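Local coordinates for protein diphthine synthase (Aeropyrum pernix, PDB 1WDE) that probably catalyses the S-adenosyl-L-methionine-dependent trimethylation of a modified histidine in translation elongation factor 2, a step in diphthamide biosynthesis, at residues L215-A220 and G242-I247; L10-W15 and S102-A107; L207-P212 and S231-S236; P146-T151 and L172-E177. All coordinates share one frame; numbering follows the deposited sequence.

Contact 1 of 4, residues L215-A220 and G242-I247; sequences LVEAGA and GGVYSI
Leu-215 and Val-216 pair with Ile-247 and Ser-246 in an antiparallel ladder between two neighbouring strands, 213-217 and 246-249, of the mixed sheet; the first runs on toward Ala-220, which probably binds S-adenosyl-L-methionine. Val-216 and Ser-246 form the hydrogen-bonded pair, Val-216 N reaching Ser-246 O at 3.0 Å and Ser-246 N reaching Val-216 O at 3.0 Å; their compact side chains suit the face packed against helix 122-130. From the other face Leu-215 stretches out with CG trans to its own N (chi1 -179°), which lays CD2 over a face of the Tyr-245 ring, 4.0 Å from its centroid. Its second branch, CD1, meets Ile-247 CG1 at 3.6 Å. The tyrosine hydroxyl is held by Glu-241 O and Arg-225. With its chain extended (chi1 178°), Glu-217 carries OE2 to Val-244 N, 2.8 Å away and 44° out of the carboxylate plane, while OE1 makes a salt bridge to Arg-225. At Gly-243 a CB would collide with that carboxylate. Were Glu-217 exchanged for alanine, Val-244 N and Arg-225 would probably lose this partner, leaving the loop at Gly-243 less firmly held. Where the strands part, one water accepts from Ala-218 N at 2.8 Å and donates to Val-244 O.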
loop_
_atom_site.group_PDB
_atom_site.type_symbol
_atom_site.label_atom_id
_atom_site.label_comp_id
_atom_site.label_asym_id
_atom_site.label_seq_id
_atom_site.Cartn_x
_atom_site.Cartn_y
_atom_site.Cartn_z
ATOM N N LEU A 215 -6.345 8.473 -8.202
ATOM C CA LEU A 215 -6.039 7.083 -8.516
ATOM C C LEU A 215 -4.628 7.137 -9.102
ATOM O O LEU A 215 -4.389 7.840 -10.079
ATOM C CB LEU A 215 -7.039 6.544 -9.554
ATOM C CG LEU A 215 -6.830 5.064 -9.935
ATOM C CD1 LEU A 215 -7.215 4.165 -8.767
ATOM C CD2 LEU A 215 -7.687 4.724 -11.154
ATOM N N VAL A 216 -3.686 6.420 -8.496
ATOM C CA VAL A 216 -2.300 6.476 -8.964
ATOM C C VAL A 216 -1.651 5.113 -9.215
ATOM O O VAL A 216 -1.905 4.154 -8.507
ATOM C CB VAL A 216 -1.395 7.209 -7.925
ATOM C CG1 VAL A 216 -0.033 7.577 -8.563
ATOM C CG2 VAL A 216 -2.096 8.439 -7.394
ATOM N N GLU A 217 -0.817 5.049 -10.243
ATOM C CA GLU A 217 -0.076 3.835 -10.535
ATOM C C GLU A 217 1.376 4.281 -10.611
ATOM O O GLU A 217 1.749 5.046 -11.497
ATOM C CB GLU A 217 -0.473 3.208 -11.877
ATOM C CG GLU A 217 0.374 1.951 -12.175
ATOM C CD GLU A 217 -0.088 1.173 -13.385
ATOM O OE1 GLU A 217 -0.373 1.815 -14.425
ATOM O OE2 GLU A 217 -0.158 -0.082 -13.290
ATOM N N ALA A 218 2.194 3.846 -9.660
ATOM C CA ALA A 218 3.597 4.230 -9.706
ATOM C C ALA A 218 4.220 3.449 -10.863
ATOM O O ALA A 218 3.830 2.308 -11.120
ATOM C CB ALA A 218 4.290 3.879 -8.384
ATOM N N GLY A 219 5.174 4.053 -11.563
ATOM C CA GLY A 219 5.808 3.351 -12.663
ATOM C C GLY A 219 7.323 3.435 -12.643
ATOM O O GLY A 219 7.927 4.050 -11.745
ATOM N N ALA A 220 7.934 2.799 -13.635
ATOM C CA ALA A 220 9.391 2.786 -13.794
ATOM C C ALA A 220 9.816 3.987 -14.631
ATOM O O ALA A 220 9.008 4.569 -15.359
ATOM C CB ALA A 220 9.846 1.488 -14.485
ATOM N N GLY A 242 -6.583 -1.480 -16.630
ATOM C CA GLY A 242 -5.978 -2.352 -15.642
ATOM C C GLY A 242 -4.679 -1.709 -15.180
ATOM O O GLY A 242 -4.058 -0.948 -15.922
ATOM N N GLY A 243 -4.268 -1.993 -13.952
ATOM C CA GLY A 243 -3.031 -1.424 -13.452
ATOM C C GLY A 243 -2.867 -1.765 -11.987
ATOM O O GLY A 243 -3.779 -2.312 -11.380
ATOM N N VAL A 244 -1.698 -1.470 -11.430
ATOM C CA VAL A 244 -1.440 -1.723 -10.014
ATOM C C VAL A 244 -1.570 -0.332 -9.407
ATOM O O VAL A 244 -0.672 0.493 -9.511
ATOM C CB VAL A 244 -0.023 -2.266 -9.808
ATOM C CG1 VAL A 244 0.160 -2.717 -8.363
ATOM C CG2 VAL A 244 0.226 -3.416 -10.772
ATOM N N TYR A 245 -2.723 -0.069 -8.809
ATOM C CA TYR A 245 -3.006 1.243 -8.247
ATOM C C TYR A 245 -3.080 1.302 -6.737
ATOM O O TYR A 245 -3.204 0.291 -6.051
ATOM C CB TYR A 245 -4.387 1.755 -8.708
ATOM C CG TYR A 245 -4.623 1.830 -10.191
ATOM C CD1 TYR A 245 -5.314 0.817 -10.865
ATOM C CD2 TYR A 245 -4.197 2.934 -10.912
ATOM C CE1 TYR A 245 -5.582 0.914 -12.235
ATOM C CE2 TYR A 245 -4.455 3.049 -12.273
ATOM C CZ TYR A 245 -5.150 2.044 -12.930
ATOM O OH TYR A 245 -5.447 2.227 -14.258
ATOM N N SER A 246 -3.038 2.541 -6.254
ATOM C CA SER A 246 -3.260 2.853 -4.858
ATOM C C SER A 246 -4.170 4.064 -5.025
ATOM O O SER A 246 -4.167 4.724 -6.087
ATOM C CB SER A 246 -1.954 3.178 -4.104
ATOM O OG SER A 246 -1.263 4.252 -4.705
ATOM N N ILE A 247 -4.985 4.338 -4.013
ATOM C CA ILE A 247 -5.899 5.458 -4.077
ATOM C C ILE A 247 -5.581 6.459 -2.964
ATOM O O ILE A 247 -5.279 6.074 -1.843
ATOM C CB ILE A 247 -7.350 4.947 -3.932
ATOM C CG1 ILE A 247 -7.733 4.112 -5.168
ATOM C CG2 ILE A 247 -8.308 6.111 -3.781
ATOM C CD1 ILE A 247 -9.015 3.347 -4.992
HETATM O O HOH W 1 1.152 1.932 -7.972
#

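Contact 2 of 4, residues L10-W15 and S102-A107; sequences LLLVGW and SLAAEA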
loop_
_atom_site.group_PDB
_atom_site.type_symbol
_atom_site.label_atom_id
_atom_site.label_comp_id
_atom_site.label_asym_id
_atom_site.label_seq_id
_atom_site.Cartn_x
_atom_site.Cartn_y
_atom_site.Cartn_z
ATOM N N LEU A 10 19.843 -12.763 8.808
ATOM C CA LEU A 10 18.692 -12.585 7.936
ATOM C C LEU A 10 18.723 -11.221 7.258
ATOM O O LEU A 10 18.937 -10.190 7.904
ATOM C CB LEU A 10 17.401 -12.734 8.742
ATOM C CG LEU A 10 16.089 -12.374 8.038
ATOM C CD1 LEU A 10 15.822 -13.332 6.906
ATOM C CD2 LEU A 10 14.955 -12.403 9.048
ATOM N N LEU A 11 18.516 -11.221 5.945
ATOM C CA LEU A 11 18.503 -9.982 5.188
ATOM C C LEU A 11 17.107 -9.777 4.629
ATOM O O LEU A 11 16.655 -10.569 3.801
ATOM C CB LEU A 11 19.502 -10.048 4.028
ATOM C CG LEU A 11 20.951 -10.420 4.352
ATOM C CD1 LEU A 11 21.820 -10.282 3.086
ATOM C CD2 LEU A 11 21.471 -9.513 5.454
ATOM N N LEU A 12 16.415 -8.739 5.103
ATOM C CA LEU A 12 15.075 -8.410 4.600
ATOM C C LEU A 12 15.336 -7.331 3.570
ATOM O O LEU A 12 15.564 -6.176 3.918
ATOM C CB LEU A 12 14.171 -7.874 5.714
ATOM C CG LEU A 12 13.546 -8.901 6.656
ATOM C CD1 LEU A 12 12.431 -8.225 7.434
ATOM C CD2 LEU A 12 12.984 -10.064 5.865
ATOM N N VAL A 13 15.285 -7.718 2.301
ATOM C CA VAL A 13 15.616 -6.817 1.209
ATOM C C VAL A 13 14.469 -6.288 0.334
ATOM O O VAL A 13 13.708 -7.064 -0.247
ATOM C CB VAL A 13 16.634 -7.529 0.284
ATOM C CG1 VAL A 13 17.243 -6.545 -0.703
ATOM C CG2 VAL A 13 17.720 -8.203 1.134
ATOM N N GLY A 14 14.365 -4.965 0.231
ATOM C CA GLY A 14 13.353 -4.370 -0.629
ATOM C C GLY A 14 13.972 -4.304 -2.024
ATOM O O GLY A 14 15.075 -3.792 -2.204
ATOM N N TRP A 15 13.271 -4.829 -3.016
ATOM C CA TRP A 15 13.769 -4.860 -4.383
ATOM C C TRP A 15 13.249 -3.732 -5.298
ATOM O O TRP A 15 13.676 -3.620 -6.443
ATOM C CB TRP A 15 13.403 -6.210 -5.004
ATOM C CG TRP A 15 14.371 -6.704 -6.037
ATOM C CD1 TRP A 15 14.125 -6.902 -7.362
ATOM C CD2 TRP A 15 15.736 -7.093 -5.819
ATOM N NE1 TRP A 15 15.251 -7.394 -7.986
ATOM C CE2 TRP A 15 16.254 -7.519 -7.064
ATOM C CE3 TRP A 15 16.571 -7.121 -4.692
ATOM C CZ2 TRP A 15 17.570 -7.969 -7.218
ATOM C CZ3 TRP A 15 17.884 -7.567 -4.841
ATOM C CH2 TRP A 15 18.370 -7.986 -6.102
ATOM N N SER A 102 7.414 -9.167 11.655
ATOM C CA SER A 102 7.237 -10.265 12.600
ATOM C C SER A 102 8.359 -11.266 12.368
ATOM O O SER A 102 8.921 -11.807 13.314
ATOM C CB SER A 102 5.881 -10.947 12.407
ATOM O OG SER A 102 4.825 -10.133 12.888
ATOM N N LEU A 103 8.703 -11.501 11.107
ATOM C CA LEU A 103 9.787 -12.423 10.804
ATOM C C LEU A 103 11.073 -11.877 11.438
ATOM O O LEU A 103 11.816 -12.606 12.084
ATOM C CB LEU A 103 9.980 -12.558 9.290
ATOM C CG LEU A 103 10.460 -13.906 8.737
ATOM C CD1 LEU A 103 10.778 -13.744 7.264
ATOM C CD2 LEU A 103 11.698 -14.395 9.484
ATOM N N ALA A 104 11.332 -10.589 11.240
ATOM C CA ALA A 104 12.528 -9.958 11.786
ATOM C C ALA A 104 12.560 -10.024 13.308
ATOM O O ALA A 104 13.627 -10.186 13.898
ATOM C CB ALA A 104 12.619 -8.484 11.322
ATOM N N ALA A 105 11.393 -9.898 13.942
ATOM C CA ALA A 105 11.313 -9.930 15.402
ATOM C C ALA A 105 11.624 -11.299 15.978
ATOM O O ALA A 105 12.376 -11.410 16.947
ATOM C CB ALA A 105 9.927 -9.477 15.877
ATOM N N GLU A 106 11.030 -12.342 15.412
ATOM C CA GLU A 106 11.306 -13.680 15.913
ATOM C C GLU A 106 12.773 -14.042 15.661
ATOM O O GLU A 106 13.422 -14.707 16.481
ATOM C CB GLU A 106 10.352 -14.698 15.278
ATOM C CG GLU A 106 10.153 -14.577 13.783
ATOM C CD GLU A 106 8.942 -15.369 13.310
ATOM O OE1 GLU A 106 8.928 -16.607 13.499
ATOM O OE2 GLU A 106 8.000 -14.753 12.758
ATOM N N ALA A 107 13.303 -13.583 14.532
ATOM C CA ALA A 107 14.696 -13.832 14.203
ATOM C C ALA A 107 15.556 -13.175 15.282
ATOM O O ALA A 107 16.399 -13.826 15.901
ATOM C CB ALA A 107 15.022 -13.250 12.841
#
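Leu-10 CD2 is the bump of this interface: it projects from the strand into a shallow hollow on the helix edged by Leu-103, Ala-104 and Ala-107. Leu-103 CD2 walls the hollow at 3.8 Å from Leu-10 CD2, the two leucines crossing at a slant. At another edge the methyl Ala-107 CB stands 3.9 Å from Leu-10 CD2, and Ala-104 supplies its backbone, with CA 4.4 Å from the same methyl. Alanine suits both helix positions, since its short side chain leaves a depression for the larger leucine. Leu-10 reaches in with its CG swung opposite the backbone nitrogen (chi1 171°). The helix lies over the sheet as the connection of a beta-alpha-beta crossover: strand 85-90 leads into helix 100-109 and then strand 113-117, and strand 9-14 lies between those two strands in the parallel sheet. Residues 102-107 of the helix accordingly run nearly antiparallel to 10-14, at 164°, the axes of these short segments 10.0 Å apart at closest approach. Leu-11 and Val-13 turn to the opposite face, where they meet helix 24-32, so the strand is covered on both faces in an alpha/beta/alpha sandwich. A second, smaller fit lies one strand repeat on, where Leu-12 CD1 rests on Ala-104 CB at 3.9 Å. Leu-12 also touches Met-95 and Val-88, while both alanines pack on Val-114.

Contact 3 of 4, residues L207-P212 and S231-S236; sequences LLARLP and SLERLS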
loop_
_atom_site.group_PDB
_atom_site.type_symbol
_atom_site.label_atom_id
_atom_site.label_comp_id
_atom_site.label_asym_id
_atom_site.label_seq_id
_atom_site.Cartn_x
_atom_site.Cartn_y
_atom_site.Cartn_z
ATOM N N LEU A 207 -20.661 10.068 3.883
ATOM C CA LEU A 207 -19.985 11.125 3.134
ATOM C C LEU A 207 -18.852 10.765 2.191
ATOM O O LEU A 207 -18.507 11.560 1.331
ATOM C CB LEU A 207 -19.473 12.192 4.116
ATOM C CG LEU A 207 -20.553 12.833 4.987
ATOM C CD1 LEU A 207 -19.901 13.577 6.120
ATOM C CD2 LEU A 207 -21.425 13.755 4.130
ATOM N N LEU A 208 -18.259 9.592 2.351
ATOM C CA LEU A 208 -17.132 9.219 1.497
ATOM C C LEU A 208 -17.361 9.262 -0.019
ATOM O O LEU A 208 -16.466 9.672 -0.772
ATOM C CB LEU A 208 -16.600 7.838 1.924
ATOM C CG LEU A 208 -16.207 7.705 3.414
ATOM C CD1 LEU A 208 -15.530 6.333 3.663
ATOM C CD2 LEU A 208 -15.217 8.816 3.806
ATOM N N ALA A 209 -18.551 8.869 -0.474
ATOM C CA ALA A 209 -18.847 8.854 -1.910
ATOM C C ALA A 209 -18.667 10.227 -2.536
ATOM O O ALA A 209 -18.263 10.359 -3.699
ATOM C CB ALA A 209 -20.276 8.355 -2.137
ATOM N N ARG A 210 -18.945 11.254 -1.746
ATOM C CA ARG A 210 -18.840 12.645 -2.181
ATOM C C ARG A 210 -17.434 13.270 -2.169
ATOM O O ARG A 210 -17.241 14.404 -2.623
ATOM C CB ARG A 210 -19.762 13.505 -1.331
ATOM C CG ARG A 210 -21.250 13.294 -1.600
ATOM C CD ARG A 210 -21.976 14.595 -1.290
ATOM N NE ARG A 210 -22.279 14.730 0.120
ATOM C CZ ARG A 210 -22.421 15.884 0.764
ATOM N NH1 ARG A 210 -22.268 17.049 0.144
ATOM N NH2 ARG A 210 -22.768 15.865 2.032
ATOM N N LEU A 211 -16.457 12.552 -1.633
ATOM C CA LEU A 211 -15.088 13.071 -1.606
ATOM C C LEU A 211 -14.340 12.815 -2.902
ATOM O O LEU A 211 -14.519 11.770 -3.518
ATOM C CB LEU A 211 -14.293 12.383 -0.501
ATOM C CG LEU A 211 -14.737 12.638 0.933
ATOM C CD1 LEU A 211 -14.004 11.678 1.867
ATOM C CD2 LEU A 211 -14.445 14.103 1.260
ATOM N N PRO A 212 -13.478 13.760 -3.315
ATOM C CA PRO A 212 -12.687 13.600 -4.533
ATOM C C PRO A 212 -11.595 12.603 -4.135
ATOM O O PRO A 212 -11.415 12.301 -2.942
ATOM C CB PRO A 212 -12.125 15.004 -4.776
ATOM C CG PRO A 212 -11.916 15.514 -3.376
ATOM C CD PRO A 212 -13.225 15.079 -2.697
ATOM N N SER A 231 -15.100 12.502 -7.572
ATOM C CA SER A 231 -15.814 11.898 -6.441
ATOM C C SER A 231 -15.539 10.392 -6.419
ATOM O O SER A 231 -15.315 9.784 -7.466
ATOM C CB SER A 231 -17.333 12.124 -6.574
ATOM O OG SER A 231 -17.872 11.313 -7.613
ATOM N N LEU A 232 -15.570 9.783 -5.238
ATOM C CA LEU A 232 -15.334 8.346 -5.135
ATOM C C LEU A 232 -16.556 7.637 -5.734
ATOM O O LEU A 232 -16.478 6.497 -6.181
ATOM C CB LEU A 232 -15.142 7.922 -3.664
ATOM C CG LEU A 232 -13.748 8.147 -3.054
ATOM C CD1 LEU A 232 -13.750 7.782 -1.570
ATOM C CD2 LEU A 232 -12.710 7.297 -3.816
ATOM N N GLU A 233 -17.695 8.321 -5.730
ATOM C CA GLU A 233 -18.924 7.762 -6.304
ATOM C C GLU A 233 -18.642 7.464 -7.784
ATOM O O GLU A 233 -18.942 6.384 -8.285
ATOM C CB GLU A 233 -20.056 8.787 -6.171
ATOM C CG GLU A 233 -21.413 8.335 -6.668
ATOM C CD GLU A 233 -21.917 7.121 -5.938
ATOM O OE1 GLU A 233 -22.031 6.058 -6.580
ATOM O OE2 GLU A 233 -22.194 7.221 -4.722
ATOM N N ARG A 234 -18.059 8.434 -8.475
ATOM C CA ARG A 234 -17.726 8.275 -9.887
ATOM C C ARG A 234 -16.738 7.135 -10.118
ATOM O O ARG A 234 -16.876 6.369 -11.062
ATOM C CB ARG A 234 -17.126 9.568 -10.453
ATOM C CG ARG A 234 -18.140 10.654 -10.770
ATOM C CD ARG A 234 -17.542 11.680 -11.716
ATOM N NE ARG A 234 -17.098 11.055 -12.959
ATOM C CZ ARG A 234 -16.433 11.685 -13.922
ATOM N NH1 ARG A 234 -16.125 12.969 -13.795
ATOM N NH2 ARG A 234 -16.076 11.027 -15.018
ATOM N N LEU A 235 -15.732 7.030 -9.259
ATOM C CA LEU A 235 -14.727 5.985 -9.402
ATOM C C LEU A 235 -15.295 4.613 -9.138
ATOM O O LEU A 235 -14.897 3.645 -9.782
ATOM C CB LEU A 235 -13.562 6.234 -8.434
ATOM C CG LEU A 235 -12.393 5.245 -8.412
ATOM C CD1 LEU A 235 -11.825 5.060 -9.822
ATOM C CD2 LEU A 235 -11.308 5.798 -7.476
ATOM N N SER A 236 -16.229 4.531 -8.193
ATOM C CA SER A 236 -16.828 3.256 -7.799
ATOM C C SER A 236 -17.493 2.496 -8.943
ATOM O O SER A 236 -17.607 1.276 -8.886
ATOM C CB SER A 236 -17.868 3.472 -6.695
ATOM O OG SER A 236 -18.965 4.224 -7.192
#
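The N-terminal turn of helix 232-236 is where Ser-231, Leu-232 and Glu-233 meet Ala-209 and Leu-211 of the loop that leads into strand 213-217. The first N-H groups of a helix have no acceptor within the helix, and here the loop backbone supplies some. Glu-233 N donates to Ala-209 O at 2.9 Å, approaching in the carbonyl plane on a lone pair with a C=O...N angle of 130°. Leu-232 N makes a weak bond to Leu-211 O at 2.8 Å, and the same oxygen lies 3.2 Å from Ser-231 CA in a CA-H...O contact. Ser-231 is the N-cap residue: its OG, folded back over the main chain (chi1 72°), accepts from Arg-234 N at 3.0 Å, a job for which a short hydroxyl side chain is well suited. The contact sits at the open end of the antiparallel pair of strands 213-217 and 225-229, one segment leading into the first strand and the other leaving the second. The 3-10 segment 208-210 carries the carbonyls of Leu-208 and Ala-209 that meet the helix start. Leu-232 fits the inner side: its CD1 lies 3.4 Å from Leu-208 O, and its apolar branches suit this buried position. Outside, Glu-233 bends at chi2 (60°), which brings Glu-233 OE2 back to 3.4 Å from the small methyl Ala-209 CB. Leu-208 packs on helix 153-165, and Arg-210 makes a salt bridge to Asp-274.

Contact 4 of 4, residues P146-T151 and L172-E177; sequences PWRGVT and LLDVDE
Arg-148 and Asp-174 form the charged part of the contact. A single nitrogen, Arg-148 NH1, serves both carboxylate oxygens, Asp-174 OD2 at 3.0 Å and Asp-174 OD1 at 3.2 Å, in weak bonds of one salt bridge. The two flat groups are nearly coplanar, 21° apart, with OD2 at the guanidinium edge. Arginine suits the place because its long chain, bent at chi2 and again at chi3 (74°), can bring NH1 round. Backbone N-H groups hold the carboxylate as well: Val-175 N gives to Asp-174 OD2 at 2.9 Å from above its plane, and Gly-145 N to OD1. Replacing Asp-174 by alanine is likely to deprive Arg-148 of this counter-charge and the N-H groups of Gly-145 and Val-175 of this acceptor.

In fold terms, the contact ties the loop after strand 137-143 to the end of the adjacent parallel strand 168-173; helix 153-165 connects the two strands as a beta-alpha-beta crossover, and nearby Leu-173 probably contributes to S-adenosyl-L-methionine binding.

The apolar part rests on Trp-147, whose broad flat indole gives Asp-176 CB a face to lie on. That CB makes a CH-pi contact over the six-membered ring, 3.6 Å from the centroid and 15° off the normal. Trp-147 CZ2 also reaches Val-175 C at 3.4 Å. The carboxylate of Asp-176 is engaged elsewhere, OD1 accepting from Val-180 N.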
loop_
_atom_site.group_PDB
_atom_site.type_symbol
_atom_site.label_atom_id
_atom_site.label_comp_id
_atom_site.label_asym_id
_atom_site.label_seq_id
_atom_site.Cartn_x
_atom_site.Cartn_y
_atom_site.Cartn_z
ATOM N N PRO A 146 -14.086 -8.755 -2.387
ATOM C CA PRO A 146 -15.285 -9.459 -1.922
ATOM C C PRO A 146 -15.024 -10.886 -1.458
ATOM O O PRO A 146 -15.884 -11.504 -0.840
ATOM C CB PRO A 146 -16.211 -9.404 -3.137
ATOM C CG PRO A 146 -15.249 -9.424 -4.287
ATOM C CD PRO A 146 -14.187 -8.440 -3.824
ATOM N N TRP A 147 -13.836 -11.409 -1.744
ATOM C CA TRP A 147 -13.510 -12.776 -1.336
ATOM C C TRP A 147 -13.132 -12.882 0.141
ATOM O O TRP A 147 -12.860 -13.975 0.641
ATOM C CB TRP A 147 -12.380 -13.333 -2.198
ATOM C CG TRP A 147 -11.112 -12.545 -2.141
ATOM C CD1 TRP A 147 -10.119 -12.647 -1.210
ATOM C CD2 TRP A 147 -10.699 -11.527 -3.060
ATOM N NE1 TRP A 147 -9.105 -11.751 -1.496
ATOM C CE2 TRP A 147 -9.439 -11.053 -2.625
ATOM C CE3 TRP A 147 -11.271 -10.971 -4.210
ATOM C CZ2 TRP A 147 -8.743 -10.049 -3.301
ATOM C CZ3 TRP A 147 -10.579 -9.972 -4.885
ATOM C CH2 TRP A 147 -9.326 -9.523 -4.424
ATOM N N ARG A 148 -13.113 -11.748 0.837
ATOM C CA ARG A 148 -12.771 -11.755 2.252
ATOM C C ARG A 148 -14.059 -11.894 3.059
ATOM O O ARG A 148 -14.036 -12.216 4.250
ATOM C CB ARG A 148 -12.037 -10.467 2.624
ATOM C CG ARG A 148 -11.012 -10.058 1.592
ATOM C CD ARG A 148 -9.644 -9.807 2.199
ATOM N NE ARG A 148 -8.973 -11.041 2.578
ATOM C CZ ARG A 148 -7.734 -11.371 2.219
ATOM N NH1 ARG A 148 -7.006 -10.562 1.461
ATOM N NH2 ARG A 148 -7.221 -12.526 2.619
ATOM N N GLY A 149 -15.182 -11.656 2.387
ATOM C CA GLY A 149 -16.475 -11.768 3.034
ATOM C C GLY A 149 -16.634 -10.769 4.157
ATOM O O GLY A 149 -17.294 -11.045 5.163
ATOM N N VAL A 150 -16.040 -9.593 3.987
ATOM C CA VAL A 150 -16.127 -8.574 5.022
ATOM C C VAL A 150 -16.441 -7.175 4.509
ATOM O O VAL A 150 -15.829 -6.696 3.549
ATOM C CB VAL A 150 -14.810 -8.490 5.829
ATOM C CG1 VAL A 150 -14.922 -7.410 6.893
ATOM C CG2 VAL A 150 -14.497 -9.832 6.465
ATOM N N THR A 151 -17.411 -6.533 5.155
ATOM C CA THR A 151 -17.780 -5.161 4.823
ATOM C C THR A 151 -16.843 -4.356 5.716
ATOM O O THR A 151 -16.921 -4.431 6.940
ATOM C CB THR A 151 -19.245 -4.865 5.186
ATOM O OG1 THR A 151 -20.108 -5.656 4.354
ATOM C CG2 THR A 151 -19.558 -3.387 4.983
ATOM N N LEU A 172 -4.956 1.297 -0.060
ATOM C CA LEU A 172 -4.400 0.253 -0.899
ATOM C C LEU A 172 -5.526 -0.684 -1.338
ATOM O O LEU A 172 -6.566 -0.792 -0.683
ATOM C CB LEU A 172 -3.339 -0.533 -0.122
ATOM C CG LEU A 172 -2.194 0.260 0.542
ATOM C CD1 LEU A 172 -1.204 -0.739 1.155
ATOM C CD2 LEU A 172 -1.487 1.162 -0.467
ATOM N N LEU A 173 -5.304 -1.367 -2.451
ATOM C CA LEU A 173 -6.288 -2.302 -2.989
ATOM C C LEU A 173 -5.816 -3.745 -2.747
ATOM O O LEU A 173 -4.656 -4.087 -2.980
ATOM C CB LEU A 173 -6.467 -2.064 -4.496
ATOM C CG LEU A 173 -7.030 -0.701 -4.926
ATOM C CD1 LEU A 173 -6.789 -0.474 -6.396
ATOM C CD2 LEU A 173 -8.506 -0.653 -4.606
ATOM N N ASP A 174 -6.730 -4.566 -2.258
ATOM C CA ASP A 174 -6.492 -5.980 -1.987
ATOM C C ASP A 174 -5.972 -6.707 -3.245
ATOM O O ASP A 174 -6.058 -6.191 -4.369
ATOM C CB ASP A 174 -7.818 -6.590 -1.526
ATOM C CG ASP A 174 -7.642 -7.805 -0.644
ATOM O OD1 ASP A 174 -8.681 -8.343 -0.214
ATOM O OD2 ASP A 174 -6.487 -8.215 -0.378
ATOM N N VAL A 175 -5.429 -7.904 -3.047
ATOM C CA VAL A 175 -4.897 -8.737 -4.135
ATOM C C VAL A 175 -5.346 -10.172 -3.846
ATOM O O VAL A 175 -5.226 -10.634 -2.716
ATOM C CB VAL A 175 -3.343 -8.691 -4.178
ATOM C CG1 VAL A 175 -2.870 -7.365 -4.717
ATOM C CG2 VAL A 175 -2.777 -8.886 -2.780
ATOM N N ASP A 176 -5.871 -10.882 -4.840
ATOM C CA ASP A 176 -6.343 -12.241 -4.581
ATOM C C ASP A 176 -5.265 -13.299 -4.754
ATOM O O ASP A 176 -4.078 -12.980 -4.851
ATOM C CB ASP A 176 -7.549 -12.588 -5.465
ATOM C CG ASP A 176 -7.203 -12.633 -6.948
ATOM O OD1 ASP A 176 -6.029 -12.911 -7.289
ATOM O OD2 ASP A 176 -8.119 -12.403 -7.770
ATOM N N GLU A 177 -5.696 -14.560 -4.786
ATOM C CA GLU A 177 -4.802 -15.712 -4.947
ATOM C C GLU A 177 -3.857 -15.547 -6.136
ATOM O O GLU A 177 -2.632 -15.577 -5.995
ATOM C CB GLU A 177 -5.617 -16.986 -5.185
ATOM C CG GLU A 177 -6.863 -17.145 -4.330
ATOM C CD GLU A 177 -7.735 -18.300 -4.805
ATOM O OE1 GLU A 177 -7.222 -19.439 -4.898
ATOM O OE2 GLU A 177 -8.930 -18.067 -5.087
#

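How the contacts relate
Along the chain, contact 2 comes first, closing a long loop from strand 9-14 to helix 100-109 inside the domain built on the parallel sheet. Contact 4 follows in series and closes the helical crossover, through helix 153-165, between the adjacent parallel strands 137-143 and 168-173 of the mixed sheet. Contacts 3 and 1 cross: 207-212 and 215-220 come in turn, then 231-236 and 242-247. Together they tie helix 232-236 and strand 246-249 to the chain around strand 213-217, and they touch where Ile-247 packs on Leu-235. Contact 1 also touches contact 4, through Leu-172 and Leu-173 on the neighbouring strand. Contact 2 stands apart, its centre about 26 Å from that of contact 1.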